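Local coordinates for protein sensor histidine kinase CitA (Klebsiella pneumoniae, PDB 1P0Z) that senses citrate through its periplasmic domain, which binds H-citrate(2-), and as a histidine kinase probably activates the response regulator CitB by phosphorylation, at residues E27-R32 with Q61-V66; G78-A83 with I116-V121. All coordinates share one frame; numbering follows the deposited sequence.

Contact 1: residues E27-R32 with Q61-V66; sequences EAVQKR and QRLYHV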
ATOM      1  N   GLU A  27     -11.359  -8.456   6.155  1.00 28.01           N
ATOM      2  CA  GLU A  27     -12.564  -8.223   6.963  1.00 30.12           C
ATOM      3  C   GLU A  27     -12.715  -6.786   7.448  1.00 29.43           C
ATOM      4  O   GLU A  27     -13.809  -6.206   7.340  1.00 28.93           O
ATOM      5  CB  GLU A  27     -12.602  -9.157   8.177  1.00 33.13           C
ATOM      6  CG  GLU A  27     -13.877  -8.964   9.024  1.00 37.89           C
ATOM      7  CD  GLU A  27     -13.984  -9.938  10.176  1.00 40.37           C
ATOM      8  OE1 GLU A  27     -14.052 -11.156   9.915  1.00 42.44           O
ATOM      9  OE2 GLU A  27     -14.002  -9.489  11.342  1.00 42.74           O
ATOM     10  N   ALA A  28     -11.627  -6.200   7.949  1.00 28.20           N
ATOM     11  CA  ALA A  28     -11.677  -4.840   8.457  1.00 28.29           C
ATOM     12  C   ALA A  28     -12.025  -3.862   7.330  1.00 28.17           C
ATOM     13  O   ALA A  28     -12.738  -2.876   7.550  1.00 27.24           O
ATOM     14  CB  ALA A  28     -10.340  -4.469   9.113  1.00 27.43           C
ATOM     15  N   VAL A  29     -11.547  -4.136   6.115  1.00 27.33           N
ATOM     16  CA  VAL A  29     -11.855  -3.254   4.994  1.00 27.68           C
ATOM     17  C   VAL A  29     -13.334  -3.382   4.569  1.00 29.60           C
ATOM     18  O   VAL A  29     -13.978  -2.386   4.256  1.00 30.34           O
ATOM     19  CB  VAL A  29     -10.914  -3.556   3.784  1.00 27.00           C
ATOM     20  CG1 VAL A  29     -11.381  -2.830   2.512  1.00 25.88           C
ATOM     21  CG2 VAL A  29      -9.490  -3.101   4.138  1.00 25.94           C
ATOM     22  N   GLN A  30     -13.852  -4.608   4.539  0.62 30.46           N
ATOM     23  CA  GLN A  30     -15.241  -4.858   4.163  0.62 32.32           C
ATOM     24  C   GLN A  30     -16.166  -4.113   5.111  0.62 32.69           C
ATOM     25  O   GLN A  30     -17.177  -3.557   4.689  0.62 32.41           O
ATOM     26  CB  GLN A  30     -15.555  -6.364   4.213  0.62 33.15           C
ATOM     27  CG  GLN A  30     -14.845  -7.153   3.133  0.62 34.64           C
ATOM     28  CD  GLN A  30     -15.108  -8.645   3.186  0.62 35.65           C
ATOM     29  OE1 GLN A  30     -14.959  -9.285   4.233  0.62 35.33           O
ATOM     30  NE2 GLN A  30     -15.481  -9.213   2.042  0.62 36.07           N
ATOM     31  N   LYS A  31     -15.797  -4.104   6.390  1.00 32.80           N
ATOM     32  CA  LYS A  31     -16.567  -3.432   7.441  1.00 33.95           C
ATOM     33  C   LYS A  31     -16.269  -1.940   7.588  1.00 33.64           C
ATOM     34  O   LYS A  31     -16.953  -1.231   8.344  1.00 33.09           O
ATOM     35  CB  LYS A  31     -16.286  -4.097   8.792  1.00 35.73           C
ATOM     36  CG  LYS A  31     -16.752  -5.533   8.905  1.00 38.53           C
ATOM     37  CD  LYS A  31     -16.314  -6.129  10.210  1.00 40.90           C
ATOM     38  CE  LYS A  31     -16.806  -7.560  10.345  1.00 42.80           C
ATOM     39  NZ  LYS A  31     -16.282  -8.190  11.585  1.00 44.10           N
ATOM     40  N   ARG A  32     -15.235  -1.485   6.884  1.00 32.78           N
ATOM     41  CA  ARG A  32     -14.771  -0.102   6.909  1.00 33.05           C
ATOM     42  C   ARG A  32     -14.466   0.297   8.346  1.00 33.06           C
ATOM     43  O   ARG A  32     -14.786   1.402   8.794  1.00 33.61           O
ATOM     44  CB  ARG A  32     -15.811   0.840   6.283  1.00 33.79           C
ATOM     45  CG  ARG A  32     -16.079   0.577   4.802  1.00 35.48           C
ATOM     46  CD  ARG A  32     -16.932   1.686   4.162  1.00 36.50           C
ATOM     47  NE  ARG A  32     -16.218   2.957   4.011  1.00 38.46           N
ATOM     48  CZ  ARG A  32     -15.359   3.215   3.023  1.00 38.75           C
ATOM     49  NH1 ARG A  32     -15.112   2.289   2.102  1.00 38.44           N
ATOM     50  NH2 ARG A  32     -14.754   4.399   2.947  1.00 39.91           N
ATOM     51  N   GLN A  61     -10.231   5.572  -1.856  1.00 22.15           N
ATOM     52  CA  GLN A  61     -10.303   6.492  -0.709  1.00 21.86           C
ATOM     53  C   GLN A  61      -9.438   5.861   0.412  1.00 20.85           C
ATOM     54  O   GLN A  61      -9.580   4.696   0.719  1.00 20.64           O
ATOM     55  CB  GLN A  61     -11.754   6.640  -0.206  1.00 24.37           C
ATOM     56  CG  GLN A  61     -11.821   7.625   0.959  1.00 28.55           C
ATOM     57  CD  GLN A  61     -13.231   7.757   1.525  1.00 31.87           C
ATOM     58  OE1 GLN A  61     -13.524   7.300   2.636  1.00 34.89           O
ATOM     59  NE2 GLN A  61     -14.113   8.374   0.749  1.00 34.93           N
ATOM     60  N   ARG A  62      -8.545   6.636   1.020  1.00 20.60           N
ATOM     61  CA  ARG A  62      -7.679   6.070   2.059  1.00 20.32           C
ATOM     62  C   ARG A  62      -8.380   5.674   3.348  1.00 20.67           C
ATOM     63  O   ARG A  62      -9.149   6.452   3.915  1.00 21.36           O
ATOM     64  CB  ARG A  62      -6.529   7.025   2.392  1.00 18.63           C
ATOM     65  CG  ARG A  62      -5.638   7.362   1.186  1.00 18.92           C
ATOM     66  CD  ARG A  62      -4.365   8.098   1.682  1.00 19.54           C
ATOM     67  NE  ARG A  62      -3.606   8.656   0.554  1.00 18.31           N
ATOM     68  CZ  ARG A  62      -3.902   9.825  -0.014  1.00 20.58           C
ATOM     69  NH1 ARG A  62      -4.924  10.563   0.449  1.00 20.44           N
ATOM     70  NH2 ARG A  62      -3.202  10.246  -1.054  1.00 19.54           N
ATOM     71  N   LEU A  63      -8.118   4.438   3.768  1.00 21.29           N
ATOM     72  CA  LEU A  63      -8.624   3.906   5.018  1.00 22.44           C
ATOM     73  C   LEU A  63      -7.501   3.980   6.069  1.00 22.86           C
ATOM     74  O   LEU A  63      -7.753   3.891   7.279  1.00 23.33           O
ATOM     75  CB  LEU A  63      -9.073   2.451   4.840  1.00 22.73           C
ATOM     76  CG  LEU A  63     -10.151   2.230   3.783  1.00 24.41           C
ATOM     77  CD1 LEU A  63     -10.425   0.742   3.628  1.00 23.16           C
ATOM     78  CD2 LEU A  63     -11.423   2.993   4.162  1.00 26.16           C
ATOM     79  N   TYR A  64      -6.255   4.132   5.589  1.00 21.20           N
ATOM     80  CA  TYR A  64      -5.104   4.250   6.474  1.00 20.61           C
ATOM     81  C   TYR A  64      -3.976   4.966   5.760  1.00 20.37           C
ATOM     82  O   TYR A  64      -3.736   4.717   4.571  1.00 20.61           O
ATOM     83  CB  TYR A  64      -4.597   2.850   6.913  1.00 21.68           C
ATOM     84  CG  TYR A  64      -3.356   2.900   7.807  1.00 24.33           C
ATOM     85  CD1 TYR A  64      -2.072   2.995   7.256  1.00 24.83           C
ATOM     86  CD2 TYR A  64      -3.473   2.838   9.206  1.00 25.08           C
ATOM     87  CE1 TYR A  64      -0.929   3.023   8.079  1.00 25.86           C
ATOM     88  CE2 TYR A  64      -2.346   2.864  10.040  1.00 25.18           C
ATOM     89  CZ  TYR A  64      -1.081   2.949   9.474  1.00 27.38           C
ATOM     90  OH  TYR A  64       0.006   2.889  10.303  1.00 26.96           O
ATOM     91  N   HIS A  65      -3.306   5.860   6.488  1.00 20.86           N
ATOM     92  CA  HIS A  65      -2.137   6.565   5.979  1.00 20.36           C
ATOM     93  C   HIS A  65      -1.324   6.938   7.221  1.00 22.17           C
ATOM     94  O   HIS A  65      -1.880   7.053   8.337  1.00 21.68           O
ATOM     95  CB  HIS A  65      -2.555   7.820   5.195  1.00 19.70           C
ATOM     96  CG  HIS A  65      -1.446   8.435   4.396  1.00 19.75           C
ATOM     97  ND1 HIS A  65      -0.499   9.283   4.945  1.00 20.64           N
ATOM     98  CD2 HIS A  65      -1.156   8.351   3.076  1.00 20.28           C
ATOM     99  CE1 HIS A  65       0.321   9.698   3.994  1.00 21.49           C
ATOM    100  NE2 HIS A  65      -0.055   9.149   2.850  1.00 20.04           N
ATOM    101  N   VAL A  66      -0.026   7.115   7.055  1.00 21.40           N
ATOM    102  CA  VAL A  66       0.812   7.468   8.206  1.00 24.02           C
ATOM    103  C   VAL A  66       0.457   8.855   8.723  1.00 25.47           C
ATOM    104  O   VAL A  66       0.683   9.133   9.903  1.00 26.13           O
ATOM    105  CB  VAL A  66       2.317   7.387   7.860  1.00 24.63           C
ATOM    106  CG1 VAL A  66       2.670   5.928   7.553  1.00 25.39           C
ATOM    107  CG2 VAL A  66       2.639   8.281   6.666  1.00 24.80           C
TER
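R32 and L63 are the backbone neighbours here, their CA atoms 7.6 Å apart, where the end of helix 23-30 meets edge strand 62-64 of the antiparallel sheet in this periplasmic PAS domain. R32 has left helical geometry with positive phi (56°), and two bonds back into the last turn make a Schellman motif; one of them, R32 N to V29 O, is weak. Opposite, the strand turns a corner at L63, where L63 and Y64 both face V55 as a classic beta bulge. L63 is the middle of the contact, its two methyls doing different work. CD1 packs against both methyls of V29, with V29 CG1 at 3.9 Å and V29 CG2 at 4.0 Å. CD2 lies over one face of the R32 guanidinium, 3.8 Å from R32 NH2. The arginine reaches this place because its chain bends at the CG-CD bond (chi3 70°), which brings the end of the side chain nearer the strand than its CB direction alone would. The main polar partner of the guanidinium is D57, which forms a salt bridge with R32 NH1 and also accepts a hydrogen bond from Q61 N, tying both segments to strand 52-57. The citrate-binding residues R62 and H65 direct their CB bonds roughly opposite to that of L63. Q61 sends an extended side chain to the edge of the guanidinium, the amide plane turned 83° from it; Q61 OE1 lies in the guanidinium plane, 3.2 Å from R32 NH2, but at an angle too poor for a hydrogen bond.

Contact 2: residues G78-A83 with I116-V121; sequences GDSDEA and IGIVSV
A83, in the first turn of helix 81-86, and I118, in strand 115-124, bring their CA atoms to 6.8 Å, and the chain before the helix comes in across the strand, touching it first at S80. The link is made by one methyl: I118 CD1 rests against both S80 CB at 3.6 Å and A83 CB at 3.7 Å, while I118 CG1 stays 4.1 Å from A83 CB. It reaches that far because CG1 stands anti to the backbone N (chi1 -179°) and the chain runs on extended to CD1 (chi2 173°). S80 OG lies 3.7 Å from I118 CD1, yet its polar partner is K105, a citrate-binding residue, whose NZ it meets in a hydrogen bond. The same lysine makes a salt bridge with D79, and R103, which also binds citrate, pairs with the second carboxylate oxygen of D79, so D79 and S80 hold two citrate-binding side chains while I118 packs on the CB of S80. S120, two residues on along the strand, hydrogen-bonds the bound citrate. Strand 115-124 lies between strands 52-57 and 101-109; helix 81-86 packs on the face that carries I118, and the side chains of V119 and V121 touch helix 6-20.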
ATOM      1  N   GLY A  78      -2.596   8.506  -9.343  1.00 19.01           N
ATOM      2  CA  GLY A  78      -2.764   7.942 -10.668  1.00 19.71           C
ATOM      3  C   GLY A  78      -2.068   6.627 -10.941  1.00 18.93           C
ATOM      4  O   GLY A  78      -2.140   6.114 -12.057  1.00 21.22           O
ATOM      5  N   ASP A  79      -1.410   6.070  -9.918  1.00 18.33           N
ATOM      6  CA  ASP A  79      -0.696   4.813 -10.142  1.00 18.94           C
ATOM      7  C   ASP A  79      -1.332   3.658  -9.368  1.00 20.33           C
ATOM      8  O   ASP A  79      -0.671   2.643  -9.101  1.00 21.76           O
ATOM      9  CB  ASP A  79       0.795   4.968  -9.778  1.00 17.52           C
ATOM     10  CG  ASP A  79       1.048   5.164  -8.254  1.00 19.12           C
ATOM     11  OD1 ASP A  79       0.151   5.639  -7.515  1.00 19.47           O
ATOM     12  OD2 ASP A  79       2.180   4.823  -7.791  1.00 19.39           O
ATOM     13  N   SER A  80      -2.613   3.788  -9.051  1.00 19.75           N
ATOM     14  CA  SER A  80      -3.298   2.733  -8.310  1.00 20.46           C
ATOM     15  C   SER A  80      -4.339   2.018  -9.188  1.00 20.92           C
ATOM     16  O   SER A  80      -4.884   0.993  -8.791  1.00 20.00           O
ATOM     17  CB  SER A  80      -4.011   3.309  -7.073  1.00 22.51           C
ATOM     18  OG  SER A  80      -3.083   3.887  -6.165  1.00 22.17           O
ATOM     19  N   ASP A  81      -4.580   2.547 -10.392  1.00 20.63           N
ATOM     20  CA  ASP A  81      -5.613   1.961 -11.244  1.00 22.00           C
ATOM     21  C   ASP A  81      -5.432   0.508 -11.598  1.00 21.47           C
ATOM     22  O   ASP A  81      -6.412  -0.262 -11.582  1.00 21.55           O
ATOM     23  CB  ASP A  81      -5.739   2.779 -12.529  1.00 25.32           C
ATOM     24  CG  ASP A  81      -6.586   4.028 -12.326  1.00 30.62           C
ATOM     25  OD1 ASP A  81      -6.635   4.537 -11.174  1.00 33.95           O
ATOM     26  OD2 ASP A  81      -7.196   4.500 -13.315  1.00 32.73           O
ATOM     27  N   GLU A  82      -4.190   0.108 -11.896  1.00 20.79           N
ATOM     28  CA  GLU A  82      -4.015  -1.276 -12.312  1.00 20.28           C
ATOM     29  C   GLU A  82      -4.336  -2.276 -11.204  1.00 20.02           C
ATOM     30  O   GLU A  82      -4.786  -3.388 -11.492  1.00 20.98           O
ATOM     31  CB  GLU A  82      -2.634  -1.480 -12.935  1.00 19.79           C
ATOM     32  CG  GLU A  82      -2.492  -0.596 -14.218  1.00 22.38           C
ATOM     33  CD  GLU A  82      -3.693  -0.743 -15.199  1.00 23.54           C
ATOM     34  OE1 GLU A  82      -4.189  -1.877 -15.451  1.00 24.12           O
ATOM     35  OE2 GLU A  82      -4.152   0.301 -15.742  1.00 26.08           O
ATOM     36  N   ALA A  83      -4.146  -1.877  -9.950  1.00 19.52           N
ATOM     37  CA  ALA A  83      -4.486  -2.767  -8.845  1.00 20.24           C
ATOM     38  C   ALA A  83      -5.999  -2.687  -8.573  1.00 20.54           C
ATOM     39  O   ALA A  83      -6.657  -3.719  -8.400  1.00 19.74           O
ATOM     40  CB  ALA A  83      -3.722  -2.349  -7.568  1.00 21.31           C
ATOM     41  N   ILE A 116     -11.580  -5.105  -3.357  1.00 21.90           N
ATOM     42  CA  ILE A 116     -12.252  -4.243  -2.387  1.00 21.92           C
ATOM     43  C   ILE A 116     -11.318  -3.164  -1.838  1.00 21.39           C
ATOM     44  O   ILE A 116     -11.687  -2.391  -0.936  1.00 23.66           O
ATOM     45  CB  ILE A 116     -12.857  -5.065  -1.199  1.00 23.14           C
ATOM     46  CG1 ILE A 116     -11.755  -5.826  -0.444  1.00 22.95           C
ATOM     47  CG2 ILE A 116     -13.938  -6.043  -1.759  1.00 22.67           C
ATOM     48  CD1 ILE A 116     -12.247  -6.509   0.877  1.00 24.73           C
ATOM     49  N   GLY A 117     -10.093  -3.129  -2.355  1.00 19.61           N
ATOM     50  CA  GLY A 117      -9.183  -2.103  -1.847  1.00 19.31           C
ATOM     51  C   GLY A 117      -7.768  -2.330  -2.356  1.00 18.27           C
ATOM     52  O   GLY A 117      -7.533  -3.140  -3.247  1.00 18.44           O
ATOM     53  N   ILE A 118      -6.819  -1.622  -1.750  1.00 18.11           N
ATOM     54  CA  ILE A 118      -5.427  -1.690  -2.209  1.00 18.16           C
ATOM     55  C   ILE A 118      -4.469  -1.452  -1.027  1.00 18.15           C
ATOM     56  O   ILE A 118      -4.767  -0.719  -0.091  1.00 17.84           O
ATOM     57  CB  ILE A 118      -5.196  -0.590  -3.296  1.00 18.48           C
ATOM     58  CG1 ILE A 118      -3.760  -0.625  -3.836  1.00 18.59           C
ATOM     59  CG2 ILE A 118      -5.547   0.809  -2.720  1.00 19.01           C
ATOM     60  CD1 ILE A 118      -3.552   0.351  -5.062  1.00 20.04           C
ATOM     61  N   VAL A 119      -3.307  -2.085  -1.093  1.00 17.49           N
ATOM     62  CA  VAL A 119      -2.255  -1.834  -0.099  1.00 16.31           C
ATOM     63  C   VAL A 119      -1.039  -1.348  -0.899  1.00 16.09           C
ATOM     64  O   VAL A 119      -0.718  -1.905  -1.947  1.00 16.50           O
ATOM     65  CB  VAL A 119      -1.825  -3.118   0.644  1.00 17.12           C
ATOM     66  CG1 VAL A 119      -0.576  -2.836   1.516  1.00 17.26           C
ATOM     67  CG2 VAL A 119      -2.988  -3.624   1.517  1.00 18.19           C
ATOM     68  N   SER A 120      -0.414  -0.289  -0.392  1.00 15.46           N
ATOM     69  CA  SER A 120       0.783   0.268  -1.038  1.00 16.57           C
ATOM     70  C   SER A 120       1.847   0.355   0.051  1.00 16.62           C
ATOM     71  O   SER A 120       1.622   0.993   1.086  1.00 17.68           O
ATOM     72  CB  SER A 120       0.483   1.682  -1.574  1.00 16.85           C
ATOM     73  OG  SER A 120       1.679   2.254  -2.132  1.00 17.80           O
ATOM     74  N   VAL A 121       2.991  -0.288  -0.182  1.00 15.86           N
ATOM     75  CA  VAL A 121       4.093  -0.227   0.773  1.00 16.73           C
ATOM     76  C   VAL A 121       5.165   0.598   0.065  1.00 16.37           C
ATOM     77  O   VAL A 121       5.594   0.257  -1.027  1.00 16.91           O
ATOM     78  CB  VAL A 121       4.618  -1.639   1.091  1.00 16.07           C
ATOM     79  CG1 VAL A 121       5.892  -1.563   1.893  1.00 17.58           C
ATOM     80  CG2 VAL A 121       3.502  -2.434   1.837  1.00 18.33           C
TER

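Contacts 1 and 2 both reach the one antiparallel sheet, but at different depths. Contact 2 is wholly buried on the central strand 115-124, whereas contact 1 is partly buried, lying on edge strand 62-64 with an exposed arginine. The first mixes methyl packing with a guanidinium drawn to an aspartate; the second is apolar where its segments touch, and D79 turns its charge to K105 and R103 of strand 101-109. V29 CG1 comes within 3.5 Å of I116 O, so helix 23-30 of contact 1 also packs on strand 115-124 of contact 2. R62 and H65 bind citrate from segment 61-66 but not through the touching residues, whereas S120 of segment 116-121 hydrogen-bonds it.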